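Local coordinates for protein phosphoglycerate oxidoreductase (Rhizobium etli, PDB 4HY3) that probably reduces hydroxypyruvate or glyoxylate with NAD(P)H in the manner of D-isomer specific 2-hydroxyacid dehydrogenases, at residues 235-240 with 263-268; 288-293 with 314-319; 132-137 with 185-190; 177-182 with 231-236. All coordinates share one frame; numbering follows the deposited sequence.

Interaction 1 of 4, residues 235-240 with 263-268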
loop_
_atom_site.group_PDB
_atom_site.type_symbol
_atom_site.label_atom_id
_atom_site.label_comp_id
_atom_site.label_asym_id
_atom_site.label_seq_id
_atom_site.Cartn_x
_atom_site.Cartn_y
_atom_site.Cartn_z
ATOM N N PHE A 235 -4.993 21.746 -3.004
ATOM C CA PHE A 235 -5.674 21.779 -1.717
ATOM C C PHE A 235 -4.938 22.717 -0.747
ATOM O O PHE A 235 -3.737 22.538 -0.514
ATOM C CB PHE A 235 -5.678 20.370 -1.089
ATOM C CG PHE A 235 -6.449 19.330 -1.869
ATOM C CD1 PHE A 235 -7.796 19.078 -1.584
ATOM C CD2 PHE A 235 -5.827 18.584 -2.871
ATOM C CE1 PHE A 235 -8.504 18.103 -2.286
ATOM C CE2 PHE A 235 -6.530 17.621 -3.581
ATOM C CZ PHE A 235 -7.869 17.376 -3.294
ATOM N N VAL A 236 -5.645 23.696 -0.176
ATOM C CA VAL A 236 -5.145 24.491 0.969
ATOM C C VAL A 236 -5.591 23.875 2.325
ATOM O O VAL A 236 -6.790 23.752 2.631
ATOM C CB VAL A 236 -5.608 25.960 0.927
ATOM C CG1 VAL A 236 -4.758 26.777 1.888
ATOM C CG2 VAL A 236 -5.554 26.531 -0.493
ATOM N N VAL A 237 -4.616 23.555 3.162
ATOM C CA VAL A 237 -4.805 22.532 4.163
ATOM C C VAL A 237 -4.267 22.900 5.562
ATOM O O VAL A 237 -4.746 22.383 6.584
ATOM C CB VAL A 237 -4.238 21.225 3.580
ATOM C CG1 VAL A 237 -3.433 20.423 4.566
ATOM C CG2 VAL A 237 -5.362 20.423 3.007
ATOM N N ALA A 238 -3.293 23.812 5.591
ATOM C CA ALA A 238 -2.735 24.370 6.826
ATOM C C ALA A 238 -2.269 25.792 6.565
ATOM O O ALA A 238 -1.962 26.151 5.421
ATOM C CB ALA A 238 -1.578 23.526 7.335
ATOM N N ALA A 239 -2.238 26.602 7.628
ATOM C CA ALA A 239 -1.624 27.942 7.595
ATOM C C ALA A 239 -0.100 27.784 7.672
ATOM O O ALA A 239 0.398 26.742 8.148
ATOM C CB ALA A 239 -2.142 28.806 8.743
ATOM N N VAL A 240 0.642 28.790 7.194
ATOM C CA VAL A 240 2.110 28.674 7.149
ATOM C C VAL A 240 2.955 29.955 7.344
ATOM O O VAL A 240 3.982 30.074 6.668
ATOM C CB VAL A 240 2.594 27.938 5.855
ATOM C CG1 VAL A 240 2.427 26.427 5.978
ATOM C CG2 VAL A 240 1.891 28.461 4.604
ATOM N N ILE A 263 -9.104 23.882 -3.893
ATOM C CA ILE A 263 -9.943 23.409 -2.807
ATOM C C ILE A 263 -9.496 23.938 -1.441
ATOM O O ILE A 263 -8.425 23.599 -0.942
ATOM C CB ILE A 263 -10.036 21.866 -2.850
ATOM C CG1 ILE A 263 -10.537 21.410 -4.230
ATOM C CG2 ILE A 263 -10.954 21.346 -1.759
ATOM C CD1 ILE A 263 -10.032 20.055 -4.659
ATOM N N LEU A 264 -10.331 24.774 -0.844
ATOM C CA LEU A 264 -9.979 25.493 0.381
ATOM C C LEU A 264 -10.561 24.843 1.660
ATOM O O LEU A 264 -11.784 24.875 1.894
ATOM C CB LEU A 264 -10.445 26.940 0.264
ATOM C CG LEU A 264 -10.090 27.854 1.417
ATOM C CD1 LEU A 264 -8.577 27.965 1.536
ATOM C CD2 LEU A 264 -10.746 29.216 1.205
ATOM N N LEU A 265 -9.682 24.291 2.496
ATOM C CA LEU A 265 -10.126 23.495 3.627
ATOM C C LEU A 265 -9.797 24.097 4.974
ATOM O O LEU A 265 -10.389 23.724 5.977
ATOM C CB LEU A 265 -9.559 22.068 3.536
ATOM C CG LEU A 265 -10.014 21.296 2.304
ATOM C CD1 LEU A 265 -9.166 20.068 2.031
ATOM C CD2 LEU A 265 -11.495 20.961 2.404
ATOM N N SER A 266 -8.851 25.017 5.018
ATOM C CA SER A 266 -8.480 25.612 6.294
ATOM C C SER A 266 -8.224 27.088 6.112
ATOM O O SER A 266 -7.490 27.476 5.197
ATOM C CB SER A 266 -7.196 24.979 6.789
ATOM O OG SER A 266 -6.153 25.213 5.841
ATOM N N ARG A 267 -8.823 27.904 6.974
ATOM C CA ARG A 267 -8.377 29.273 7.150
ATOM C C ARG A 267 -8.688 30.102 5.898
ATOM O O ARG A 267 -7.970 30.029 4.896
ATOM C CB ARG A 267 -6.863 29.256 7.466
ATOM C CG ARG A 267 -6.364 30.281 8.472
ATOM C CD ARG A 267 -6.850 30.037 9.895
ATOM N NE ARG A 267 -6.658 31.230 10.729
ATOM C CZ ARG A 267 -7.632 31.882 11.356
ATOM N NH1 ARG A 267 -8.881 31.457 11.264
ATOM N NH2 ARG A 267 -7.356 32.961 12.076
ATOM N N ALA A 268 -9.754 30.891 5.948
ATOM C CA ALA A 268 -10.117 31.709 4.788
ATOM C C ALA A 268 -9.221 32.930 4.674
ATOM O O ALA A 268 -9.060 33.499 3.589
ATOM C CB ALA A 268 -11.574 32.135 4.852
#
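Phe-235 and Ile-263 lie side by side on one face of the sheet and point the same way. Both carry their first side-chain branch anti to the carbonyl carbon (chi1 -64° for CG of Phe-235, -55° for CG1 of Ile-263). CD1 of Ile-263 comes obliquely to the ring, 3.4 Å from CE1 of Phe-235. CD1 of Leu-265 reaches the same ring at its edge, 4.0 Å from Phe-235 CD1. On the other face Leu-264 sends CD1 to the branch point of Val-236, 3.6 Å from its CB and nearly as close to CG2. The backbones run parallel. Val-236 is held on both its polar atoms: its N donates to Ile-263 O at 2.9 Å, and its O accepts from Leu-265 N at 2.9 Å, with the donor in the carbonyl plane. Ser-266 N adds a weak third bond to this O.

These are neighbouring strands of the parallel Rossmann-type sheet of the NAD-binding domain, and the contact lies at their C-terminal ends. Helix 131-147 packs on the face of Phe-235 and Ile-263 through Ala-142. Beyond the strands Val-237 turns away, yet its CG2 still lies 3.9 Å from Leu-265 CD1. OG of Ser-266 sits between its own backbone N and carbonyl carbon (chi1 60°), which puts it over the Val-237 to Ala-238 peptide, 3.0 Å from Val-237 C.

Interaction 2 of 4, residues 288-293 with 314-319; sequences ASDVYP and HRAGAL
CG of Asp-290 stands anti to the backbone N (chi1 -167°), and chi2 of 61° turns the carboxylate to the backbone of 314-319. The side chains of Val-291 and His-314 lie side by side. The contact belongs to the Rossmann-type NAD-binding domain. It joins the residues just after strand 286-289 to the loop between strand 309-311 and helix 320-338.

The carboxylate takes two backbone N-H groups in a row. Arg-315 N donates to OD1 of Asp-290 at 3.1 Å, almost straight at 168°, on the syn lone pair. Ala-316 N donates to OD2 of Asp-290 at 2.9 Å, from above the carboxylate plane. The backbone adds a weak bond from His-314 N to Asp-290 O at 2.9 Å. Ser-312 OG is a further, weak partner of OD1.

With an alanine in place of Asp-290, the N-H groups of Arg-315 and Ala-316 would probably lose their acceptors, leaving the loop less firmly held to the strand end.

Within its own segment Ser-289 OG donates to Val-291 O at 2.6 Å, which links the last strand residue to the loop after it. Helix 131-147 packs on Ala-316 through Val-134 and Ile-137. Trp-163 of the second subunit packs on His-314. The methyl CB of Ala-316 lies 3.2 Å from OD2 of Asp-290.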
loop_
_atom_site.group_PDB
_atom_site.type_symbol
_atom_site.label_atom_id
_atom_site.label_comp_id
_atom_site.label_asym_id
_atom_site.label_seq_id
_atom_site.Cartn_x
_atom_site.Cartn_y
_atom_site.Cartn_z
ATOM N N ALA A 288 -13.937 25.027 -4.684
ATOM C CA ALA A 288 -14.800 24.672 -3.549
ATOM C C ALA A 288 -14.084 25.010 -2.274
ATOM O O ALA A 288 -12.940 24.623 -2.099
ATOM C CB ALA A 288 -15.130 23.196 -3.542
ATOM N N SER A 289 -14.756 25.731 -1.392
ATOM C CA SER A 289 -14.224 25.982 -0.070
ATOM C C SER A 289 -15.230 25.541 0.983
ATOM O O SER A 289 -16.431 25.465 0.693
ATOM C CB SER A 289 -13.903 27.464 0.128
ATOM O OG SER A 289 -13.493 27.707 1.474
ATOM N N ASP A 290 -14.719 25.276 2.192
ATOM C CA ASP A 290 -15.531 25.018 3.377
ATOM C C ASP A 290 -15.437 26.160 4.357
ATOM O O ASP A 290 -16.154 26.202 5.344
ATOM C CB ASP A 290 -15.121 23.715 4.085
ATOM C CG ASP A 290 -16.154 23.268 5.121
ATOM O OD1 ASP A 290 -17.337 22.999 4.766
ATOM O OD2 ASP A 290 -15.788 23.212 6.304
ATOM N N VAL A 291 -14.544 27.093 4.090
ATOM C CA VAL A 291 -14.374 28.211 4.998
ATOM C C VAL A 291 -14.545 29.520 4.225
ATOM O O VAL A 291 -14.360 29.558 3.010
ATOM C CB VAL A 291 -13.034 28.093 5.762
ATOM C CG1 VAL A 291 -11.859 28.287 4.808
ATOM C CG2 VAL A 291 -12.973 29.058 6.954
ATOM N N TYR A 292 -14.954 30.574 4.921
ATOM C CA TYR A 292 -15.345 31.828 4.270
ATOM C C TYR A 292 -14.862 33.025 5.077
ATOM O O TYR A 292 -14.630 32.889 6.279
ATOM C CB TYR A 292 -16.860 31.866 4.067
ATOM C CG TYR A 292 -17.272 30.827 3.093
ATOM C CD1 TYR A 292 -17.295 31.098 1.741
ATOM C CD2 TYR A 292 -17.581 29.542 3.511
ATOM C CE1 TYR A 292 -17.638 30.118 0.822
ATOM C CE2 TYR A 292 -17.915 28.559 2.605
ATOM C CZ TYR A 292 -17.933 28.858 1.266
ATOM O OH TYR A 292 -18.266 27.893 0.374
ATOM N N PRO A 293 -14.707 34.196 4.427
ATOM C CA PRO A 293 -14.129 35.349 5.121
ATOM C C PRO A 293 -14.977 35.795 6.300
ATOM O O PRO A 293 -14.450 36.403 7.233
ATOM C CB PRO A 293 -14.095 36.437 4.048
ATOM C CG PRO A 293 -15.175 36.059 3.089
ATOM C CD PRO A 293 -15.227 34.555 3.092
ATOM N N HIS A 314 -18.729 25.517 6.602
ATOM C CA HIS A 314 -17.734 25.232 7.660
ATOM C C HIS A 314 -18.050 23.977 8.447
ATOM O O HIS A 314 -18.092 23.965 9.681
ATOM C CB HIS A 314 -17.537 26.458 8.556
ATOM C CG HIS A 314 -16.172 26.552 9.195
ATOM N ND1 HIS A 314 -15.401 25.467 9.448
ATOM C CD2 HIS A 314 -15.470 27.649 9.676
ATOM C CE1 HIS A 314 -14.250 25.858 10.037
ATOM N NE2 HIS A 314 -14.289 27.199 10.166
ATOM N N ARG A 315 -18.247 22.889 7.725
ATOM C CA ARG A 315 -18.677 21.641 8.337
ATOM C C ARG A 315 -17.804 20.472 7.925
ATOM O O ARG A 315 -18.258 19.330 7.918
ATOM C CB ARG A 315 -20.094 21.352 7.894
ATOM C CG ARG A 315 -20.190 21.158 6.393
ATOM C CD ARG A 315 -21.573 21.408 5.842
ATOM N NE ARG A 315 -21.801 20.377 4.853
ATOM C CZ ARG A 315 -22.634 19.366 5.030
ATOM N NH1 ARG A 315 -23.357 19.305 6.145
ATOM N NH2 ARG A 315 -22.752 18.440 4.081
ATOM N N ALA A 316 -16.557 20.738 7.573
ATOM C CA ALA A 316 -15.690 19.678 7.098
ATOM C C ALA A 316 -15.257 18.760 8.242
ATOM O O ALA A 316 -14.969 17.586 8.017
ATOM C CB ALA A 316 -14.485 20.257 6.369
ATOM N N GLY A 317 -15.213 19.292 9.461
ATOM C CA GLY A 317 -14.641 18.561 10.604
ATOM C C GLY A 317 -15.571 18.180 11.752
ATOM O O GLY A 317 -15.311 17.209 12.427
ATOM N N ALA A 318 -16.652 18.931 11.977
ATOM C CA ALA A 318 -17.566 18.669 13.093
ATOM C C ALA A 318 -18.481 17.473 12.878
ATOM O O ALA A 318 -19.663 17.640 12.611
ATOM C CB ALA A 318 -18.388 19.915 13.402
ATOM N N LEU A 319 -17.933 16.269 13.008
ATOM C CA LEU A 319 -18.717 15.027 12.964
ATOM C C LEU A 319 -18.708 14.389 14.339
ATOM O O LEU A 319 -17.666 14.422 14.993
ATOM C CB LEU A 319 -18.053 14.033 12.046
ATOM C CG LEU A 319 -18.429 13.922 10.592
ATOM C CD1 LEU A 319 -18.423 15.290 9.953
ATOM C CD2 LEU A 319 -17.416 13.012 9.918
#

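Interaction 3 of 4, residues 132-137 with 185-190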
loop_
_atom_site.group_PDB
_atom_site.type_symbol
_atom_site.label_atom_id
_atom_site.label_comp_id
_atom_site.label_asym_id
_atom_site.label_seq_id
_atom_site.Cartn_x
_atom_site.Cartn_y
_atom_site.Cartn_z
ATOM N N GLU A 132 -9.276 13.248 9.424
ATOM C CA GLU A 132 -9.924 12.273 8.549
ATOM C C GLU A 132 -11.244 12.859 8.021
ATOM O O GLU A 132 -11.470 12.867 6.797
ATOM C CB GLU A 132 -10.125 10.939 9.278
ATOM C CG GLU A 132 -10.600 9.796 8.419
ATOM C CD GLU A 132 -9.687 9.561 7.230
ATOM O OE1 GLU A 132 -8.475 9.317 7.441
ATOM O OE2 GLU A 132 -10.173 9.611 6.077
ATOM N N PRO A 133 -12.113 13.370 8.932
ATOM C CA PRO A 133 -13.297 14.087 8.454
ATOM C C PRO A 133 -12.961 15.081 7.313
ATOM O O PRO A 133 -13.548 15.001 6.249
ATOM C CB PRO A 133 -13.790 14.823 9.707
ATOM C CG PRO A 133 -13.370 13.940 10.838
ATOM C CD PRO A 133 -12.093 13.273 10.409
ATOM N N VAL A 134 -11.996 15.964 7.518
ATOM C CA VAL A 134 -11.675 16.963 6.516
ATOM C C VAL A 134 -11.031 16.416 5.237
ATOM O O VAL A 134 -11.351 16.870 4.155
ATOM C CB VAL A 134 -10.838 18.084 7.114
ATOM C CG1 VAL A 134 -10.540 19.127 6.055
ATOM C CG2 VAL A 134 -11.605 18.705 8.267
ATOM N N ALA A 135 -10.142 15.441 5.348
ATOM C CA ALA A 135 -9.690 14.730 4.142
ATOM C C ALA A 135 -10.877 14.226 3.340
ATOM O O ALA A 135 -11.006 14.522 2.172
ATOM C CB ALA A 135 -8.725 13.581 4.474
ATOM N N GLU A 136 -11.761 13.469 3.958
ATOM C CA GLU A 136 -12.765 12.782 3.164
ATOM C C GLU A 136 -13.631 13.709 2.348
ATOM O O GLU A 136 -13.708 13.557 1.123
ATOM C CB GLU A 136 -13.579 11.837 4.025
ATOM C CG GLU A 136 -12.661 10.753 4.558
ATOM C CD GLU A 136 -13.376 9.511 5.036
ATOM O OE1 GLU A 136 -14.631 9.430 4.964
ATOM O OE2 GLU A 136 -12.656 8.605 5.486
ATOM N N ILE A 137 -14.251 14.685 3.018
ATOM C CA ILE A 137 -15.099 15.667 2.331
ATOM C C ILE A 137 -14.276 16.494 1.338
ATOM O O ILE A 137 -14.814 17.021 0.362
ATOM C CB ILE A 137 -15.846 16.594 3.300
ATOM C CG1 ILE A 137 -17.031 17.251 2.598
ATOM C CG2 ILE A 137 -14.937 17.676 3.861
ATOM C CD1 ILE A 137 -18.360 16.721 3.042
ATOM N N GLY A 185 0.130 19.190 7.506
ATOM C CA GLY A 185 0.334 18.737 8.875
ATOM C C GLY A 185 -0.484 17.478 8.919
ATOM O O GLY A 185 -0.376 16.633 8.026
ATOM N N ASP A 186 -1.345 17.361 9.917
ATOM C CA ASP A 186 -2.227 16.200 10.020
ATOM C C ASP A 186 -3.175 16.085 8.803
ATOM O O ASP A 186 -3.352 14.993 8.245
ATOM C CB ASP A 186 -3.041 16.267 11.325
ATOM C CG ASP A 186 -2.181 16.120 12.568
ATOM O OD1 ASP A 186 -1.281 15.253 12.598
ATOM O OD2 ASP A 186 -2.410 16.876 13.533
ATOM N N LEU A 187 -3.777 17.213 8.410
ATOM C CA LEU A 187 -4.722 17.267 7.309
ATOM C C LEU A 187 -4.019 16.851 6.035
ATOM O O LEU A 187 -4.546 16.073 5.237
ATOM C CB LEU A 187 -5.257 18.678 7.148
ATOM C CG LEU A 187 -6.752 18.801 6.845
ATOM C CD1 LEU A 187 -7.241 17.649 5.980
ATOM C CD2 LEU A 187 -7.543 18.817 8.151
ATOM N N GLY A 188 -2.804 17.359 5.866
ATOM C CA GLY A 188 -1.933 16.871 4.839
ATOM C C GLY A 188 -1.860 15.369 4.789
ATOM O O GLY A 188 -2.151 14.796 3.751
ATOM N N LYS A 189 -1.478 14.726 5.893
ATOM C CA LYS A 189 -1.274 13.258 5.888
ATOM C C LYS A 189 -2.553 12.499 5.620
ATOM O O LYS A 189 -2.523 11.464 4.948
ATOM C CB LYS A 189 -0.682 12.750 7.191
ATOM C CG LYS A 189 0.622 13.414 7.587
ATOM C CD LYS A 189 1.116 12.927 8.947
ATOM C CE LYS A 189 2.053 13.957 9.582
ATOM N NZ LYS A 189 2.412 13.599 10.988
ATOM N N ALA A 190 -3.677 13.013 6.130
ATOM C CA ALA A 190 -4.941 12.295 6.008
ATOM C C ALA A 190 -5.306 12.249 4.539
ATOM O O ALA A 190 -5.853 11.247 4.041
ATOM C CB ALA A 190 -6.041 12.964 6.821
#
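Two helices of the core meet here: 131-147, and 186-195, the helix that follows the first strand of the Rossmann-type nucleotide-binding fold. Leu-187 lies across Val-134 at about a right angle, and both its methyls press on the same side of the valine. CD2 of Leu-187 comes 3.5 Å from Val-134 CB, while CD1 of Leu-187 comes 3.6 Å from Val-134 CG1. CG1 of Val-134 is anti to its backbone N (chi1 -179°), which places this methyl beside both branches of the leucine. Leu-187 CD1 also reaches the helix backbone, 3.7 Å from Ala-135 N. Ala-135, next to Val-134, meets Ala-190, about one turn on from Leu-187, methyl to methyl, CB to CB at 3.6 Å.

The short axes pass 8.4 Å apart and cross at -52°. Gly-185 is the N-cap of the second helix. With Gly-188 it fits the GxGxxG pattern of Rossmann dinucleotide-binding turns, and the helix packed here begins at that turn. Were Leu-187 cut back to alanine, a gap would probably open beside Val-134, whose CG1 would lose its packing from this helix.

The contact between the two segments is apolar. The acid end of Glu-132 instead makes a salt bridge from OE1 to Arg-193, further along the second helix. Glu-136, on a different side of its helix, bonds the backbone N atoms of Ile-174 and Ala-175 of the second subunit.

Interaction 4 of 4, residues 177-182 with 231-236; sequences SEIGIV and SDFIFV
Glu-178 and Gly-180 pair with Phe-233 and Phe-235 through backbone hydrogen bonds between strands 178-182 and 233-236, which run parallel in the sheet of the Rossmann-type domain, their short axes 17° apart. Glu-178 O accepts twice: from Phe-233 N at 2.9 Å, nearly straight on, and from Asp-232 N at 2.8 Å, from a donor tilted out of the carbonyl plane. Gly-180 uses both its polar atoms, with N donating to Phe-233 O at 2.6 Å and O accepting from Phe-235 N at 2.8 Å. Val-182 N closes the series on Phe-235 O. CA-H groups of Ile-179, Ile-181 and Ile-234 add softer contacts to carbonyls of this series.

Apolar contacts occupy both faces. Ile-179 CG2, anti to its backbone N, reaches the edge of the Phe-235 ring, 3.8 Å from CE2. On the other face Val-182 CG2 packs on CG2 of Ile-234 at 4.1 Å.

A polar atom also meets a ring: just before the strand, Ser-177 OG lies in the plane of the Phe-233 ring, at its edge, 3.4 Å from CE2.

Charged groups gather at the same end. Asp-232 OD2 takes a weak bond from Glu-178 N, and the planes of the two carboxylates are 50° apart. Arg-257 makes salt bridges to both acids. This shared arginine would probably offset the repulsion expected between two nearby carboxylates, while the centre of the pairing rests on backbone bonds and hydrocarbon.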
loop_
_atom_site.group_PDB
_atom_site.type_symbol
_atom_site.label_atom_id
_atom_site.label_comp_id
_atom_site.label_asym_id
_atom_site.label_seq_id
_atom_site.Cartn_x
_atom_site.Cartn_y
_atom_site.Cartn_z
ATOM N N SER A 177 -2.201 12.396 -12.811
ATOM C CA SER A 177 -2.977 13.539 -12.373
ATOM C C SER A 177 -2.028 14.301 -11.481
ATOM O O SER A 177 -1.250 13.695 -10.728
ATOM C CB SER A 177 -4.151 13.125 -11.517
ATOM O OG SER A 177 -4.970 14.241 -11.194
ATOM N N GLU A 178 -2.089 15.623 -11.543
ATOM C CA GLU A 178 -1.173 16.435 -10.755
ATOM C C GLU A 178 -1.850 17.051 -9.533
ATOM O O GLU A 178 -2.689 17.976 -9.673
ATOM C CB GLU A 178 -0.550 17.531 -11.621
ATOM C CG GLU A 178 0.218 17.043 -12.853
ATOM C CD GLU A 178 1.717 17.084 -12.647
ATOM O OE1 GLU A 178 2.175 16.578 -11.600
ATOM O OE2 GLU A 178 2.426 17.617 -13.530
ATOM N N ILE A 179 -1.486 16.543 -8.341
ATOM C CA ILE A 179 -2.004 17.120 -7.080
ATOM C C ILE A 179 -0.996 17.926 -6.297
ATOM O O ILE A 179 0.107 17.452 -6.014
ATOM C CB ILE A 179 -2.566 16.072 -6.104
ATOM C CG1 ILE A 179 -3.732 15.324 -6.736
ATOM C CG2 ILE A 179 -3.017 16.758 -4.821
ATOM C CD1 ILE A 179 -3.902 13.916 -6.213
ATOM N N GLY A 180 -1.410 19.126 -5.914
ATOM C CA GLY A 180 -0.613 19.954 -5.023
ATOM C C GLY A 180 -1.267 20.358 -3.714
ATOM O O GLY A 180 -2.446 20.773 -3.640
ATOM N N ILE A 181 -0.480 20.259 -2.659
ATOM C CA ILE A 181 -0.972 20.584 -1.336
ATOM C C ILE A 181 -0.234 21.803 -0.744
ATOM O O ILE A 181 0.999 21.783 -0.573
ATOM C CB ILE A 181 -0.882 19.347 -0.433
ATOM C CG1 ILE A 181 -1.552 18.173 -1.136
ATOM C CG2 ILE A 181 -1.581 19.604 0.884
ATOM C CD1 ILE A 181 -1.377 16.844 -0.419
ATOM N N VAL A 182 -0.992 22.862 -0.466
ATOM C CA VAL A 182 -0.463 24.048 0.234
ATOM C C VAL A 182 -0.582 23.866 1.759
ATOM O O VAL A 182 -1.650 24.062 2.363
ATOM C CB VAL A 182 -1.162 25.357 -0.216
ATOM C CG1 VAL A 182 -0.674 26.539 0.610
ATOM C CG2 VAL A 182 -0.932 25.623 -1.693
ATOM N N SER A 231 -0.083 22.198 -11.367
ATOM C CA SER A 231 -1.048 21.350 -10.654
ATOM C C SER A 231 -2.502 21.446 -11.143
ATOM O O SER A 231 -3.016 22.538 -11.420
ATOM C CB SER A 231 -0.958 21.571 -9.129
ATOM O OG SER A 231 0.048 20.772 -8.533
ATOM N N ASP A 232 -3.147 20.284 -11.248
ATOM C CA ASP A 232 -4.543 20.217 -11.639
ATOM C C ASP A 232 -5.455 20.285 -10.431
ATOM O O ASP A 232 -6.568 20.817 -10.519
ATOM C CB ASP A 232 -4.814 18.950 -12.431
ATOM C CG ASP A 232 -4.038 18.905 -13.736
ATOM O OD1 ASP A 232 -4.277 19.778 -14.618
ATOM O OD2 ASP A 232 -3.201 17.981 -13.876
ATOM N N PHE A 233 -4.982 19.754 -9.301
ATOM C CA PHE A 233 -5.720 19.885 -8.064
ATOM C C PHE A 233 -4.854 20.411 -6.948
ATOM O O PHE A 233 -3.824 19.819 -6.600
ATOM C CB PHE A 233 -6.319 18.556 -7.657
ATOM C CG PHE A 233 -7.192 17.927 -8.708
ATOM C CD1 PHE A 233 -8.520 18.273 -8.814
ATOM C CD2 PHE A 233 -6.675 16.979 -9.574
ATOM C CE1 PHE A 233 -9.323 17.701 -9.771
ATOM C CE2 PHE A 233 -7.478 16.393 -10.528
ATOM C CZ PHE A 233 -8.809 16.754 -10.624
ATOM N N ILE A 234 -5.301 21.530 -6.383
ATOM C CA ILE A 234 -4.588 22.236 -5.331
ATOM C C ILE A 234 -5.494 22.282 -4.123
ATOM O O ILE A 234 -6.613 22.803 -4.215
ATOM C CB ILE A 234 -4.248 23.691 -5.755
ATOM C CG1 ILE A 234 -3.398 23.690 -7.027
ATOM C CG2 ILE A 234 -3.573 24.481 -4.634
ATOM C CD1 ILE A 234 -3.772 24.830 -7.937
ATOM N N PHE A 235 -4.993 21.746 -3.004
ATOM C CA PHE A 235 -5.674 21.779 -1.717
ATOM C C PHE A 235 -4.938 22.717 -0.747
ATOM O O PHE A 235 -3.737 22.538 -0.514
ATOM C CB PHE A 235 -5.678 20.370 -1.089
ATOM C CG PHE A 235 -6.449 19.330 -1.869
ATOM C CD1 PHE A 235 -7.796 19.078 -1.584
ATOM C CD2 PHE A 235 -5.827 18.584 -2.871
ATOM C CE1 PHE A 235 -8.504 18.103 -2.286
ATOM C CE2 PHE A 235 -6.530 17.621 -3.581
ATOM C CZ PHE A 235 -7.869 17.376 -3.294
ATOM N N VAL A 236 -5.645 23.696 -0.176
ATOM C CA VAL A 236 -5.145 24.491 0.969
ATOM C C VAL A 236 -5.591 23.875 2.325
ATOM O O VAL A 236 -6.790 23.752 2.631
ATOM C CB VAL A 236 -5.608 25.960 0.927
ATOM C CG1 VAL A 236 -4.758 26.777 1.888
ATOM C CG2 VAL A 236 -5.554 26.531 -0.493
#

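From the N terminus, helix 131-147 comes first, and interaction 3 brings it to helix 186-195 across 47 residues. Before that closes, strand 178-182 opens interaction 4, so the two cross along the chain. Interaction 4 closes on strand 233-236. Interaction 1 begins on that same strand, sharing Phe-235 and Val-236, and closes on strand 261-264. Interaction 2 follows in series, from strand 286-289 to the loop before helix 320-338. Interactions 4, 1 and 2 thus step through neighbouring strands of one parallel sheet. Interaction 3 lies against it: Val-134 touches Leu-265 and Ala-316, and Leu-187 touches Val-237. Interactions 2 and 3 also reach the second subunit.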